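Side-chain contacts in 15-O-acetyltransferase (Fusarium sporotrichioides, PDB 3FOT), which acetylates the C-15 oxygen of trichothecene intermediates during the biosynthesis of fungal mycotoxins such as T-2 toxin: residues Glu366-Lys369 against Ser370-Val373; Leu480-Arg484 against Asp485-Leu489. All coordinates share one frame; numbering follows the deposited sequence.

In the fold
Interactions 1 and 2 are two local contacts, a set of overlapping turns and a hairpin end, that do not touch: their centres lie 28 Å apart and their nearest atoms about 16 Å apart. Interaction 2, where strands 477-483 and 486-494 join, has its centre 14 Å from the centre of the chain, whereas interaction 1, in the loop between strand 358-365 and helix 379-401, lies 31 Å from it, at the surface. Helix 306-321 provides a common neighbour. Its early residues I306, S307 and T310 meet the leucines and S487 of interaction 2, and its later residues L316 and L319 meet the side chains of interaction 1. Both contacts lie away from H414, which binds 15-deacetylcalonectrin.

Interaction 1. Residues Glu366-Lys369 against Ser370-Val373; sequences ENLK and SITV. Unlike the reference sequence in segment 370-373: T372 (reference Ala).
Two hydroxyl groups, those of S370 and T372, turn back onto carbonyl oxygens of the preceding residues. S370 OG donates to N367 O at 2.7 Å, in the plane of that carbonyl. It can do so because its first torsion (71°) sets the hydroxyl between the backbone N and the carbonyl carbon, on the side facing N367. T372 OG1 reaches one residue further, to L368 O, also at 2.7 Å; with OG1 anti to the carbonyl carbon of T372 itself (chi1 -58°), the hydroxyl comes back over the turn to that oxygen.

Backbone bonds run alongside these. I371 N donates to L368 O at 3.1 Å and T372 N to K369 O at 3.2 Å, while S370 N to N367 O is a weak bond of 3.1 Å. L368 O therefore takes two donors, and they come from opposite faces of its plane, I371 N standing 64° out of it. Gripped from both sides, this peptide group should have little freedom to rotate.

Apolar contact is slight: CD2 of L368 meets CD1 of I371 at 4.2 Å. Both residues also touch L319 of helix 306-321, and I371 reaches S388 and A389 of helix 379-401, whereas K369 and S370 are exposed.

Two successive bonds from residue i+3 to residue i, preceded by a weak third, are consistent with overlapping beta turns, reinforced by serine and threonine hydroxyls, within the loop that leads from strand 358-365 to helix 379-401.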
# COMPACT_ATOMS: atom_id res chain seq x y z
N GLU A 366 4.56 -14.72 22.96
CA GLU A 366 4.03 -15.47 24.09
C GLU A 366 4.34 -14.70 25.37
O GLU A 366 5.02 -13.67 25.33
CB GLU A 366 4.67 -16.86 24.19
CG GLU A 366 4.65 -17.71 22.92
CD GLU A 366 5.50 -18.96 23.08
OE1 GLU A 366 6.04 -19.45 22.07
OE2 GLU A 366 5.65 -19.46 24.23
N ASN A 367 3.83 -15.21 26.49
CA ASN A 367 3.99 -14.63 27.83
C ASN A 367 3.60 -13.16 27.87
O ASN A 367 4.35 -12.25 28.28
CB ASN A 367 5.36 -14.89 28.44
CG ASN A 367 5.35 -14.79 29.97
OD1 ASN A 367 4.31 -14.52 30.58
ND2 ASN A 367 6.50 -15.02 30.58
N LEU A 368 2.36 -12.94 27.48
CA LEU A 368 1.82 -11.58 27.42
C LEU A 368 1.77 -10.91 28.79
O LEU A 368 1.95 -9.69 28.90
CB LEU A 368 0.45 -11.58 26.73
CG LEU A 368 0.47 -12.07 25.27
CD1 LEU A 368 -0.94 -12.08 24.66
CD2 LEU A 368 1.40 -11.19 24.43
N LYS A 369 1.58 -11.69 29.86
CA LYS A 369 1.49 -11.06 31.18
C LYS A 369 2.81 -10.38 31.53
O LYS A 369 2.80 -9.30 32.12
CB LYS A 369 1.12 -12.07 32.29
CG LYS A 369 0.93 -11.45 33.69
CD LYS A 369 0.12 -10.13 33.69
CE LYS A 369 -0.07 -9.58 35.10
NZ LYS A 369 1.22 -9.38 35.85
N SER A 370 3.93 -11.00 31.14
CA SER A 370 5.27 -10.49 31.48
C SER A 370 5.60 -9.18 30.77
O SER A 370 6.54 -8.50 31.18
CB SER A 370 6.37 -11.51 31.16
OG SER A 370 6.53 -11.62 29.74
N ILE A 371 4.86 -8.85 29.70
CA ILE A 371 5.06 -7.58 28.98
C ILE A 371 3.89 -6.59 29.13
O ILE A 371 3.86 -5.55 28.45
CB ILE A 371 5.41 -7.81 27.46
CG1 ILE A 371 4.25 -8.48 26.70
CG2 ILE A 371 6.74 -8.60 27.34
CD1 ILE A 371 4.39 -8.38 25.18
N THR A 372 2.92 -6.93 29.99
CA THR A 372 1.77 -6.06 30.27
C THR A 372 2.19 -4.92 31.19
O THR A 372 2.46 -5.12 32.38
CB THR A 372 0.56 -6.86 30.83
OG1 THR A 372 0.19 -7.87 29.88
CG2 THR A 372 -0.64 -5.95 31.09
N VAL A 373 2.29 -3.72 30.61
CA VAL A 373 2.71 -2.53 31.35
C VAL A 373 1.73 -1.40 31.08
O VAL A 373 1.19 -1.27 29.98
CB VAL A 373 4.14 -2.05 30.98
CG1 VAL A 373 5.18 -3.07 31.39
CG2 VAL A 373 4.26 -1.74 29.47

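Interaction 2. Residues Leu480-Arg484 against Asp485-Leu489; sequences LDSWR and DASTL
L480 and L489 form the tight apolar end of this hairpin: CD1 of L480 meets CD1 of L489 at 3.6 Å, the two side chains crossing at a slant. CG of L480 lies anti to its backbone N, and from there the chi2 turn of 72° is what sets CD1, rather than CD2, against L489. On the other face D481 and T488 lie side by side and point the same way, with OD1 of D481 3.9 Å from CB of T488.

Two hydrogen-bonded pairs hold the backbones in antiparallel register. D481 N donates to T488 O at 3.1 Å and T488 N to D481 O at 2.9 Å; W483 and A486 make the second pair, with W483 N 2.9 Å from A486 O. R484 and D485 between them both have positive phi (53° and 65°), as the type I' turn of a two-residue hairpin loop requires. CG of R484 sits 3.7 Å above one face of the W483 indole, toward its rim.

Farther toward the turn, on the same face as the leucines, the packing is looser and the serine pair is bridged by water. The hydroxyls of S482 and S487 do not bond directly; one water spans them, 2.8 Å from S482 OG and 2.7 Å from S487 OG. A second water joins S482 OG to D485 N near the exposed turn.

Strand 477-483 pairs on its far edge with strand 435-441, and strand 486-494 with strand 277-283, so the hairpin forms the middle of a four-stranded sheet. Helix 306-321 covers L480, S487 and L489, while W483 packs against strand 457-469, where V462 O accepts from both W483 NE1 and R484 NE.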
# COMPACT_ATOMS: atom_id res chain seq x y z
N LEU A 480 2.70 2.18 9.05
CA LEU A 480 3.79 3.10 9.39
C LEU A 480 4.56 3.45 8.13
O LEU A 480 4.97 2.56 7.39
CB LEU A 480 4.76 2.45 10.39
CG LEU A 480 5.98 3.29 10.83
CD1 LEU A 480 5.56 4.41 11.75
CD2 LEU A 480 7.09 2.43 11.43
N ASP A 481 4.79 4.73 7.89
CA ASP A 481 5.85 5.04 6.93
C ASP A 481 6.65 6.26 7.36
O ASP A 481 6.49 6.74 8.49
CB ASP A 481 5.37 5.10 5.48
CG ASP A 481 4.28 6.08 5.26
OD1 ASP A 481 4.06 6.94 6.14
OD2 ASP A 481 3.66 5.97 4.16
N SER A 482 7.49 6.74 6.47
CA SER A 482 8.38 7.83 6.79
C SER A 482 8.55 8.73 5.60
O SER A 482 8.62 8.25 4.46
CB SER A 482 9.76 7.28 7.18
OG SER A 482 10.59 8.35 7.57
N TRP A 483 8.64 10.03 5.86
CA TRP A 483 8.99 10.99 4.81
C TRP A 483 9.73 12.15 5.43
O TRP A 483 9.30 12.65 6.46
CB TRP A 483 7.72 11.47 4.17
CG TRP A 483 7.84 12.44 3.04
CD1 TRP A 483 7.36 13.71 3.01
CD2 TRP A 483 8.43 12.19 1.77
NE1 TRP A 483 7.63 14.29 1.78
CE2 TRP A 483 8.30 13.37 1.00
CE3 TRP A 483 9.09 11.09 1.20
CZ2 TRP A 483 8.76 13.48 -0.31
CZ3 TRP A 483 9.56 11.20 -0.12
CH2 TRP A 483 9.39 12.39 -0.85
N ARG A 484 10.86 12.56 4.82
CA ARG A 484 11.64 13.71 5.34
C ARG A 484 11.96 13.51 6.83
O ARG A 484 11.89 14.46 7.66
CB ARG A 484 10.91 15.03 5.13
CG ARG A 484 10.76 15.36 3.64
CD ARG A 484 9.93 16.60 3.48
NE ARG A 484 9.80 16.98 2.08
CZ ARG A 484 10.70 17.71 1.39
NH1 ARG A 484 10.47 17.99 0.12
NH2 ARG A 484 11.80 18.17 1.99
N ASP A 485 12.34 12.26 7.14
CA ASP A 485 12.76 11.80 8.48
C ASP A 485 11.66 11.84 9.55
O ASP A 485 11.96 11.72 10.74
CB ASP A 485 13.96 12.58 9.01
CG ASP A 485 15.25 12.19 8.34
OD1 ASP A 485 15.46 10.99 8.05
OD2 ASP A 485 16.07 13.10 8.14
N ALA A 486 10.41 12.01 9.13
CA ALA A 486 9.30 11.99 10.07
C ALA A 486 8.46 10.75 9.82
O ALA A 486 8.05 10.50 8.69
CB ALA A 486 8.45 13.25 9.91
N SER A 487 8.17 10.01 10.90
CA SER A 487 7.31 8.82 10.82
C SER A 487 5.84 9.18 11.00
O SER A 487 5.49 9.94 11.90
CB SER A 487 7.73 7.76 11.86
OG SER A 487 9.05 7.31 11.60
N THR A 488 4.98 8.64 10.15
CA THR A 488 3.55 8.80 10.30
C THR A 488 2.90 7.45 10.60
O THR A 488 3.19 6.47 9.91
CB THR A 488 2.97 9.33 8.99
OG1 THR A 488 3.46 10.67 8.78
CG2 THR A 488 1.45 9.34 9.06
N LEU A 489 2.05 7.41 11.62
CA LEU A 489 1.22 6.23 11.86
C LEU A 489 -0.18 6.58 11.43
O LEU A 489 -0.72 7.63 11.79
CB LEU A 489 1.21 5.79 13.33
CG LEU A 489 2.44 5.05 13.85
CD1 LEU A 489 3.47 6.08 14.21
CD2 LEU A 489 2.07 4.23 15.11
O HOH W 1 8.81 5.13 10.12
O HOH W 2 12.15 9.61 5.64
O HOH W 3 11.26 8.12 10.25